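Side-chain contacts in glycerate kinase, putative (Thermotoga maritima, PDB 2B8N), which catalyses the ATP-dependent phosphorylation of D-glycerate to 2-phosphoglycerate, a step in the degradation of serine: residues P36-K41 with C267-S272; L203-D208 with I260-K265. All coordinates share one frame; numbering follows the deposited sequence.

How the contacts relate
Both contacts use helix 263-276: contact 2 at its first turn, contact 1 about two turns further on. Their centres are about 13 Å apart. They meet at I260, the end of strand 255-261. There V40 CG2 lies 3.7 Å from I260 CD1, and A39 CB lies 3.7 Å from I260 O. Strand 255-261 is an edge of the parallel sheet, while helix 263-276 packs on strand 280-285, an edge of the mixed sheet. The two contacts therefore sit where one sheet region passes into the other. The active site probably lies in the cleft between the two regions.

Contact 1 of 2, residues P36-K41 with C267-S272; sequences PDRAVK and CDEAKS
R38 and E269 form a single salt bridge between helix 36-41 and helix 263-276. R38 NH2 donates to E269 OE2 at 2.9 Å, with an N-H...O angle of 148°. The carboxylate oxygen sits at the edge of the guanidinium, close to its plane. The fit is not mutual, because NH2 comes to OE2 from well above the carboxylate plane. The two flat groups are turned 73° against each other, so this is a one-point contact and not a two-pronged one. The side chains approach from opposite directions. R38 has CG anti to its backbone N (chi1 169°) and runs on extended to NE, which carries the charge across the gap between the helices. E269 is bent at its second torsion.

A water makes the second link. It accepts from R38 NH1 at 3.2 Å and donates to E269 OE2 at 2.7 Å. OE2 thus accepts two hydrogen bonds, one from R38 NH2 and one from the water.

Further charge pairs lie along the helix. K41 NZ pairs with D37 OD2 at 3.0 Å, one turn back, and with E70 on helix 61-72.

This polar surface contact links helix 36-41, packed on helix 61-72, to helix 263-276, packed on strand 280-285 of the mixed sheet. R38 holds two carboxylates: E42 OE2, just after the helix, in a salt bridge at NE, and E269 at NH2.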
loop_
_atom_site.group_PDB
_atom_site.type_symbol
_atom_site.label_atom_id
_atom_site.label_comp_id
_atom_site.label_asym_id
_atom_site.label_seq_id
_atom_site.Cartn_x
_atom_site.Cartn_y
_atom_site.Cartn_z
ATOM N N PRO A 36 11.397 2.048 -3.597
ATOM C CA PRO A 36 12.085 0.835 -3.123
ATOM C C PRO A 36 13.614 0.989 -2.936
ATOM O O PRO A 36 14.137 0.562 -1.903
ATOM C CB PRO A 36 11.761 -0.209 -4.213
ATOM C CG PRO A 36 10.523 0.327 -4.923
ATOM C CD PRO A 36 10.587 1.813 -4.813
ATOM N N ASP A 37 14.300 1.597 -3.911
ATOM C CA ASP A 37 15.764 1.705 -3.890
ATOM C C ASP A 37 16.237 2.422 -2.620
ATOM O O ASP A 37 17.066 1.909 -1.865
ATOM C CB ASP A 37 16.295 2.438 -5.143
ATOM C CG ASP A 37 17.827 2.298 -5.317
ATOM O OD1 ASP A 37 18.305 1.192 -5.699
ATOM O OD2 ASP A 37 18.549 3.295 -5.085
ATOM N N ARG A 38 15.694 3.602 -2.383
ATOM C CA ARG A 38 16.102 4.385 -1.263
ATOM C C ARG A 38 15.661 3.723 0.070
ATOM O O ARG A 38 16.398 3.781 1.066
ATOM C CB ARG A 38 15.568 5.817 -1.428
ATOM C CG ARG A 38 15.697 6.687 -0.181
ATOM C CD ARG A 38 15.799 8.169 -0.481
ATOM N NE ARG A 38 15.395 8.937 0.693
ATOM C CZ ARG A 38 14.979 10.197 0.662
ATOM N NH1 ARG A 38 14.919 10.863 -0.483
ATOM N NH2 ARG A 38 14.620 10.801 1.778
ATOM N N ALA A 39 14.486 3.092 0.103
ATOM C CA ALA A 39 13.977 2.520 1.373
ATOM C C ALA A 39 14.862 1.397 1.886
ATOM O O ALA A 39 15.124 1.282 3.102
ATOM C CB ALA A 39 12.539 2.015 1.210
ATOM N N VAL A 40 15.295 0.573 0.940
ATOM C CA VAL A 40 16.176 -0.551 1.215
ATOM C C VAL A 40 17.558 -0.055 1.646
ATOM O O VAL A 40 18.061 -0.422 2.707
ATOM C CB VAL A 40 16.298 -1.463 -0.035
ATOM C CG1 VAL A 40 17.409 -2.492 0.129
ATOM C CG2 VAL A 40 14.973 -2.167 -0.286
ATOM N N LYS A 41 18.163 0.780 0.818
ATOM C CA LYS A 41 19.534 1.250 1.069
ATOM C C LYS A 41 19.681 2.018 2.396
ATOM O O LYS A 41 20.740 1.968 3.026
ATOM C CB LYS A 41 20.037 2.107 -0.112
ATOM C CG LYS A 41 20.571 1.298 -1.301
ATOM C CD LYS A 41 20.601 2.129 -2.578
ATOM C CE LYS A 41 21.275 1.387 -3.760
ATOM N NZ LYS A 41 21.324 2.219 -5.018
ATOM N N CYS A 267 4.790 11.039 5.387
ATOM C CA CYS A 267 4.375 12.241 6.094
ATOM C C CYS A 267 5.518 12.930 6.806
ATOM O O CYS A 267 5.567 14.162 6.837
ATOM C CB CYS A 267 3.309 11.886 7.098
ATOM S SG CYS A 267 1.773 11.700 6.269
ATOM N N ASP A 268 6.421 12.132 7.384
ATOM C CA ASP A 268 7.605 12.660 8.074
ATOM C C ASP A 268 8.497 13.412 7.123
ATOM O O ASP A 268 9.031 14.448 7.497
ATOM C CB ASP A 268 8.442 11.561 8.778
ATOM C CG ASP A 268 7.919 11.207 10.165
ATOM O OD1 ASP A 268 7.056 11.929 10.694
ATOM O OD2 ASP A 268 8.371 10.201 10.738
ATOM N N GLU A 269 8.672 12.882 5.914
ATOM C CA GLU A 269 9.536 13.514 4.928
ATOM C C GLU A 269 8.917 14.818 4.441
ATOM O O GLU A 269 9.623 15.815 4.271
ATOM C CB GLU A 269 9.808 12.589 3.750
ATOM C CG GLU A 269 10.895 13.100 2.791
ATOM C CD GLU A 269 12.292 13.014 3.374
ATOM O OE1 GLU A 269 12.400 12.738 4.591
ATOM O OE2 GLU A 269 13.287 13.234 2.629
ATOM N N ALA A 270 7.610 14.831 4.228
ATOM C CA ALA A 270 6.952 16.066 3.814
ATOM C C ALA A 270 7.093 17.096 4.912
ATOM O O ALA A 270 7.380 18.253 4.619
ATOM C CB ALA A 270 5.527 15.838 3.500
ATOM N N LYS A 271 6.922 16.684 6.171
ATOM C CA LYS A 271 7.112 17.612 7.306
ATOM C C LYS A 271 8.494 18.264 7.321
ATOM O O LYS A 271 8.623 19.485 7.531
ATOM C CB LYS A 271 6.911 16.930 8.663
ATOM C CG LYS A 271 7.228 17.851 9.853
ATOM C CD LYS A 271 6.668 17.288 11.164
ATOM C CE LYS A 271 7.139 18.092 12.368
ATOM N NZ LYS A 271 6.817 17.440 13.655
ATOM N N SER A 272 9.526 17.458 7.112
ATOM C CA SER A 272 10.862 17.992 7.160
ATOM C C SER A 272 11.203 18.788 5.881
ATOM O O SER A 272 11.933 19.754 5.964
ATOM C CB SER A 272 11.875 16.897 7.456
ATOM O OG SER A 272 12.532 16.536 6.281
HETATM O O HOH W 1 12.939 13.289 -0.010
#

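Contact 2 of 2, residues L203-D208 with I260-K265; sequences LGDRLD and IGNVQK
D205 and N262 set a carboxylate against an amide, with the two planes only 16° apart. They are not stacked: the side chains cross at about a right angle and meet near their ends. N262 ND2 reaches D205 OD2 at 3.1 Å from above the carboxylate plane, and OD2 in turn is tilted from the plane of the amide. The N-H...O angle of 137° makes this a bent bond. The other carboxylate oxygen, OD1, lies beside N262 CB; its hydrogen bond is to S200 OG, just after strand 193-199. The backbone of S200 also pairs with G261, next to N262. A third flat group stays within the loop: D208 OD2 lies over one face of the R206 guanidinium, 3.0 Å from NH2. That pair is held by charge alone, as no N-H points at the oxygen. The loop has a further tie through D208 O, which accepts a hydrogen bond from N171 ND2.

N262 is the N-cap of helix 263-276. Its OD1 accepts from K265 N at 2.9 Å, almost straight along the amide C=O. CG sits between the backbone N and the carbonyl carbon (chi1 61°), which brings OD1 back over the first turn and leaves ND2 turned to the loop.

With an alanine here in place of D205, N262 ND2 and S200 OG would probably lose the carboxylate they share, and the amide nitrogen would be left without its loop partner.

One amide therefore does two jobs, capping the helix with its oxygen and meeting D205 of loop 203-208 with its nitrogen, through one bent bond.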
loop_
_atom_site.group_PDB
_atom_site.type_symbol
_atom_site.label_atom_id
_atom_site.label_comp_id
_atom_site.label_asym_id
_atom_site.label_seq_id
_atom_site.Cartn_x
_atom_site.Cartn_y
_atom_site.Cartn_z
ATOM N N LEU A 203 -3.187 0.114 5.682
ATOM C CA LEU A 203 -3.320 1.183 6.672
ATOM C C LEU A 203 -3.153 0.620 8.088
ATOM O O LEU A 203 -3.841 -0.325 8.480
ATOM C CB LEU A 203 -4.678 1.864 6.535
ATOM C CG LEU A 203 -4.818 3.228 7.191
ATOM C CD1 LEU A 203 -3.940 4.239 6.484
ATOM C CD2 LEU A 203 -6.278 3.660 7.186
ATOM N N GLY A 204 -2.219 1.182 8.843
ATOM C CA GLY A 204 -1.944 0.669 10.181
ATOM C C GLY A 204 -0.951 -0.470 10.163
ATOM O O GLY A 204 -0.687 -1.092 11.185
ATOM N N ASP A 205 -0.405 -0.742 8.984
ATOM C CA ASP A 205 0.729 -1.651 8.814
ATOM C C ASP A 205 0.550 -2.928 9.621
ATOM O O ASP A 205 1.437 -3.343 10.339
ATOM C CB ASP A 205 2.085 -0.978 9.165
ATOM C CG ASP A 205 2.239 0.454 8.593
ATOM O OD1 ASP A 205 1.927 0.713 7.393
ATOM O OD2 ASP A 205 2.721 1.321 9.366
ATOM N N ARG A 206 -0.596 -3.565 9.464
ATOM C CA ARG A 206 -0.931 -4.743 10.238
ATOM C C ARG A 206 -0.250 -5.950 9.610
ATOM O O ARG A 206 -0.638 -6.391 8.527
ATOM C CB ARG A 206 -2.441 -4.941 10.201
ATOM C CG ARG A 206 -3.259 -3.999 11.077
ATOM C CD ARG A 206 -3.663 -4.722 12.362
ATOM N NE ARG A 206 -4.625 -5.790 12.108
ATOM C CZ ARG A 206 -5.292 -6.455 13.050
ATOM N NH1 ARG A 206 -5.104 -6.177 14.340
ATOM N NH2 ARG A 206 -6.170 -7.403 12.696
ATOM N N LEU A 207 0.760 -6.490 10.284
ATOM C CA LEU A 207 1.577 -7.570 9.716
ATOM C C LEU A 207 0.861 -8.919 9.668
ATOM O O LEU A 207 1.309 -9.825 9.003
ATOM C CB LEU A 207 2.901 -7.697 10.484
ATOM C CG LEU A 207 3.788 -6.442 10.474
ATOM C CD1 LEU A 207 4.772 -6.478 11.630
ATOM C CD2 LEU A 207 4.505 -6.316 9.148
ATOM N N ASP A 208 -0.249 -9.042 10.386
ATOM C CA ASP A 208 -1.046 -10.258 10.370
ATOM C C ASP A 208 -1.962 -10.292 9.161
ATOM O O ASP A 208 -2.564 -11.316 8.878
ATOM C CB ASP A 208 -1.900 -10.347 11.632
ATOM C CG ASP A 208 -2.805 -9.132 11.820
ATOM O OD1 ASP A 208 -2.456 -8.039 11.332
ATOM O OD2 ASP A 208 -3.854 -9.264 12.471
ATOM N N ILE A 260 10.135 -0.658 6.189
ATOM C CA ILE A 260 10.995 0.311 5.507
ATOM C C ILE A 260 10.197 1.376 4.730
ATOM O O ILE A 260 10.714 2.429 4.401
ATOM C CB ILE A 260 12.089 -0.383 4.611
ATOM C CG1 ILE A 260 11.494 -1.005 3.353
ATOM C CG2 ILE A 260 12.834 -1.442 5.412
ATOM C CD1 ILE A 260 12.511 -1.497 2.399
ATOM N N GLY A 261 8.938 1.114 4.448
ATOM C CA GLY A 261 8.093 2.159 3.907
ATOM C C GLY A 261 6.677 2.039 4.393
ATOM O O GLY A 261 6.150 0.959 4.541
ATOM N N ASN A 262 6.061 3.176 4.637
ATOM C CA ASN A 262 4.640 3.232 4.998
ATOM C C ASN A 262 4.194 4.677 4.947
ATOM O O ASN A 262 4.999 5.560 4.716
ATOM C CB ASN A 262 4.434 2.674 6.399
ATOM C CG ASN A 262 5.183 3.465 7.439
ATOM O OD1 ASN A 262 5.715 4.552 7.149
ATOM N ND2 ASN A 262 5.223 2.944 8.660
ATOM N N VAL A 263 2.931 4.948 5.201
ATOM C CA VAL A 263 2.439 6.335 5.074
ATOM C C VAL A 263 3.075 7.313 6.109
ATOM O O VAL A 263 3.210 8.529 5.870
ATOM C CB VAL A 263 0.890 6.373 5.091
ATOM C CG1 VAL A 263 0.359 6.191 6.493
ATOM C CG2 VAL A 263 0.367 7.645 4.457
ATOM N N GLN A 264 3.513 6.781 7.246
ATOM C CA GLN A 264 4.176 7.623 8.247
ATOM C C GLN A 264 5.496 8.187 7.722
ATOM O O GLN A 264 5.766 9.388 7.904
ATOM C CB GLN A 264 4.454 6.851 9.523
ATOM C CG GLN A 264 3.235 6.352 10.261
ATOM C CD GLN A 264 3.620 5.793 11.614
ATOM O OE1 GLN A 264 4.621 6.211 12.203
ATOM N NE2 GLN A 264 2.846 4.830 12.108
ATOM N N LYS A 265 6.305 7.346 7.063
ATOM C CA LYS A 265 7.611 7.792 6.554
ATOM C C LYS A 265 7.411 8.949 5.576
ATOM O O LYS A 265 8.189 9.903 5.566
ATOM C CB LYS A 265 8.387 6.631 5.919
ATOM C CG LYS A 265 9.830 6.954 5.512
#